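B-type Cna protein (Enterococcus faecium, PDB 6FWY) is of uncharacterised function but carries a thioester domain and probably acts as a wall-anchored surface protein that attaches the bacterium covalently to a target. Local coordinates at residues G198-A204 and S219-P225. Numbering follows the deposited sequence.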
loop_
_atom_site.group_PDB
_atom_site.type_symbol
_atom_site.label_atom_id
_atom_site.label_comp_id
_atom_site.label_asym_id
_atom_site.label_seq_id
_atom_site.Cartn_x
_atom_site.Cartn_y
_atom_site.Cartn_z
ATOM N N GLY A 198 -4.354 38.812 12.207
ATOM C CA GLY A 198 -4.422 38.299 13.590
ATOM C C GLY A 198 -5.042 36.910 13.714
ATOM O O GLY A 198 -5.359 36.474 14.814
ATOM N N MET A 199 -5.215 36.207 12.588
ATOM C CA MET A 199 -5.722 34.835 12.613
ATOM C C MET A 199 -4.694 33.924 13.285
ATOM O O MET A 199 -3.515 34.037 13.032
ATOM C CB MET A 199 -6.018 34.355 11.195
ATOM C CG MET A 199 -6.790 33.038 11.100
ATOM S SD MET A 199 -6.574 32.306 9.469
ATOM C CE MET A 199 -5.203 31.219 9.856
ATOM N N LYS A 200 -5.160 33.047 14.153
ATOM C CA LYS A 200 -4.307 32.048 14.801
ATOM C C LYS A 200 -4.895 30.646 14.655
ATOM O O LYS A 200 -6.087 30.485 14.468
ATOM C CB LYS A 200 -4.133 32.381 16.286
ATOM C CG LYS A 200 -3.318 33.646 16.518
ATOM C CD LYS A 200 -3.175 33.945 17.999
ATOM C CE LYS A 200 -2.701 35.380 18.206
ATOM N NZ LYS A 200 -1.318 35.575 17.652
ATOM N N ILE A 201 -4.016 29.658 14.762
ATOM C CA ILE A 201 -4.370 28.238 14.728
ATOM C C ILE A 201 -3.851 27.570 16.009
ATOM O O ILE A 201 -2.720 27.822 16.428
ATOM C CB ILE A 201 -3.778 27.520 13.497
ATOM C CG1 ILE A 201 -3.932 28.392 12.232
ATOM C CG2 ILE A 201 -4.426 26.150 13.344
ATOM C CD1 ILE A 201 -3.448 27.783 10.943
ATOM N N TYR A 202 -4.678 26.735 16.632
ATOM C CA TYR A 202 -4.309 25.982 17.839
ATOM C C TYR A 202 -4.516 24.481 17.671
ATOM O O TYR A 202 -5.465 24.058 17.009
ATOM C CB TYR A 202 -5.092 26.503 19.064
ATOM C CG TYR A 202 -4.732 27.928 19.435
ATOM C CD1 TYR A 202 -5.315 28.988 18.783
ATOM C CD2 TYR A 202 -3.784 28.203 20.414
ATOM C CE1 TYR A 202 -4.976 30.304 19.079
ATOM C CE2 TYR A 202 -3.452 29.527 20.750
ATOM C CZ TYR A 202 -4.036 30.569 20.045
ATOM O OH TYR A 202 -3.756 31.877 20.326
ATOM N N ASP A 203 -3.620 23.671 18.246
ATOM C CA ASP A 203 -3.767 22.203 18.265
ATOM C C ASP A 203 -4.811 21.786 19.306
ATOM O O ASP A 203 -5.400 22.635 19.977
ATOM C CB ASP A 203 -2.409 21.481 18.438
ATOM C CG ASP A 203 -1.753 21.700 19.822
ATOM O OD1 ASP A 203 -2.425 22.060 20.814
ATOM O OD2 ASP A 203 -0.533 21.485 19.916
ATOM N N ALA A 204 -5.028 20.479 19.436
ATOM C CA ALA A 204 -6.037 19.922 20.352
ATOM C C ALA A 204 -5.763 20.182 21.822
ATOM O O ALA A 204 -6.688 20.127 22.621
ATOM C CB ALA A 204 -6.161 18.412 20.127
ATOM N N SER A 219 -7.582 17.109 16.433
ATOM C CA SER A 219 -8.338 18.290 16.062
ATOM C C SER A 219 -7.480 19.530 16.123
ATOM O O SER A 219 -6.392 19.512 16.672
ATOM C CB SER A 219 -9.585 18.435 16.931
ATOM O OG SER A 219 -9.291 18.283 18.291
ATOM N N PHE A 220 -7.965 20.591 15.500
ATOM C CA PHE A 220 -7.364 21.902 15.613
ATOM C C PHE A 220 -8.449 22.957 15.580
ATOM O O PHE A 220 -9.575 22.683 15.216
ATOM C CB PHE A 220 -6.312 22.153 14.516
ATOM C CG PHE A 220 -6.859 22.156 13.138
ATOM C CD1 PHE A 220 -7.370 23.323 12.580
ATOM C CD2 PHE A 220 -6.867 21.002 12.387
ATOM C CE1 PHE A 220 -7.929 23.316 11.314
ATOM C CE2 PHE A 220 -7.370 20.987 11.100
ATOM C CZ PHE A 220 -7.924 22.149 10.567
ATOM N N THR A 221 -8.077 24.174 15.957
ATOM C CA THR A 221 -8.994 25.305 16.022
ATOM C C THR A 221 -8.378 26.503 15.303
ATOM O O THR A 221 -7.217 26.820 15.517
ATOM C CB THR A 221 -9.366 25.606 17.482
ATOM O OG1 THR A 221 -10.088 24.494 18.014
ATOM C CG2 THR A 221 -10.243 26.841 17.597
ATOM N N ILE A 222 -9.159 27.124 14.424
ATOM C CA ILE A 222 -8.818 28.386 13.787
ATOM C C ILE A 222 -9.526 29.492 14.568
ATOM O O ILE A 222 -10.699 29.353 14.912
ATOM C CB ILE A 222 -9.236 28.415 12.293
ATOM C CG1 ILE A 222 -8.436 27.370 11.521
ATOM C CG2 ILE A 222 -9.002 29.797 11.679
ATOM C CD1 ILE A 222 -8.835 27.189 10.082
ATOM N N LYS A 223 -8.803 30.578 14.839
ATOM C CA LYS A 223 -9.334 31.710 15.596
ATOM C C LYS A 223 -9.221 32.996 14.799
ATOM O O LYS A 223 -8.146 33.337 14.328
ATOM C CB LYS A 223 -8.603 31.837 16.925
ATOM C CG LYS A 223 -8.710 30.580 17.771
ATOM C CD LYS A 223 -8.526 30.852 19.238
ATOM C CE LYS A 223 -8.649 29.567 20.034
ATOM N NZ LYS A 223 -8.652 29.765 21.495
ATOM N N VAL A 224 -10.336 33.699 14.661
ATOM C CA VAL A 224 -10.441 34.908 13.851
ATOM C C VAL A 224 -10.856 36.019 14.810
ATOM O O VAL A 224 -11.876 35.884 15.476
ATOM C CB VAL A 224 -11.493 34.742 12.722
ATOM C CG1 VAL A 224 -11.657 36.029 11.914
ATOM C CG2 VAL A 224 -11.110 33.583 11.799
ATOM N N PRO A 225 -10.067 37.110 14.898
ATOM C CA PRO A 225 -10.434 38.178 15.851
ATOM C C PRO A 225 -11.846 38.724 15.627
ATOM O O PRO A 225 -12.253 38.929 14.477
ATOM C CB PRO A 225 -9.382 39.255 15.587
ATOM C CG PRO A 225 -8.221 38.546 15.014
ATOM C CD PRO A 225 -8.792 37.410 14.209
#
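The ring of Tyr202 has the ammonium of Lys223 over one face, NZ standing 4.6 Å from the ring centroid and 22° off the normal, a cation-pi contact. The lysine chain, extended beyond CG, crosses the tyrosine side chain at about a right angle; its CD and CE approach the CD1-CE1 side of the ring obliquely, CE 3.6 Å from Tyr202 CD1. At the ring edge, near its plane, sits the carbonyl oxygen of Thr221. The second aromatic ring, Phe220, takes CG2 of Ile201 obliquely at CD1, 4.2 Å away, and meets the ring of Tyr177, planes at about 25°; its chi1 of 63° carries it away from the partner strand. Before strand 200-203 begins, Met199 CG meets CG2 of Ile222 at 4.0 Å. Two antiparallel hydrogen-bonded pairs, Lys200 with Lys223 and Tyr202 with Thr221, zip the backbones together; the 2.7 Å bond from Lys223 N to Lys200 O is one of four. Both strands belong to a five-stranded antiparallel sheet, 200-203 flanked by 208-209 and 219-225 by 172-181, where Thr221 OG1 is hydrogen-bonded to Thr176 OG1. Against the second sheet, in a sandwich-like core, Ile201 packs on Leu189 and Phe191, Ile222 on Phe235, Phe220 on Leu189 and Phe235, Met199 on Phe191 and Leu233.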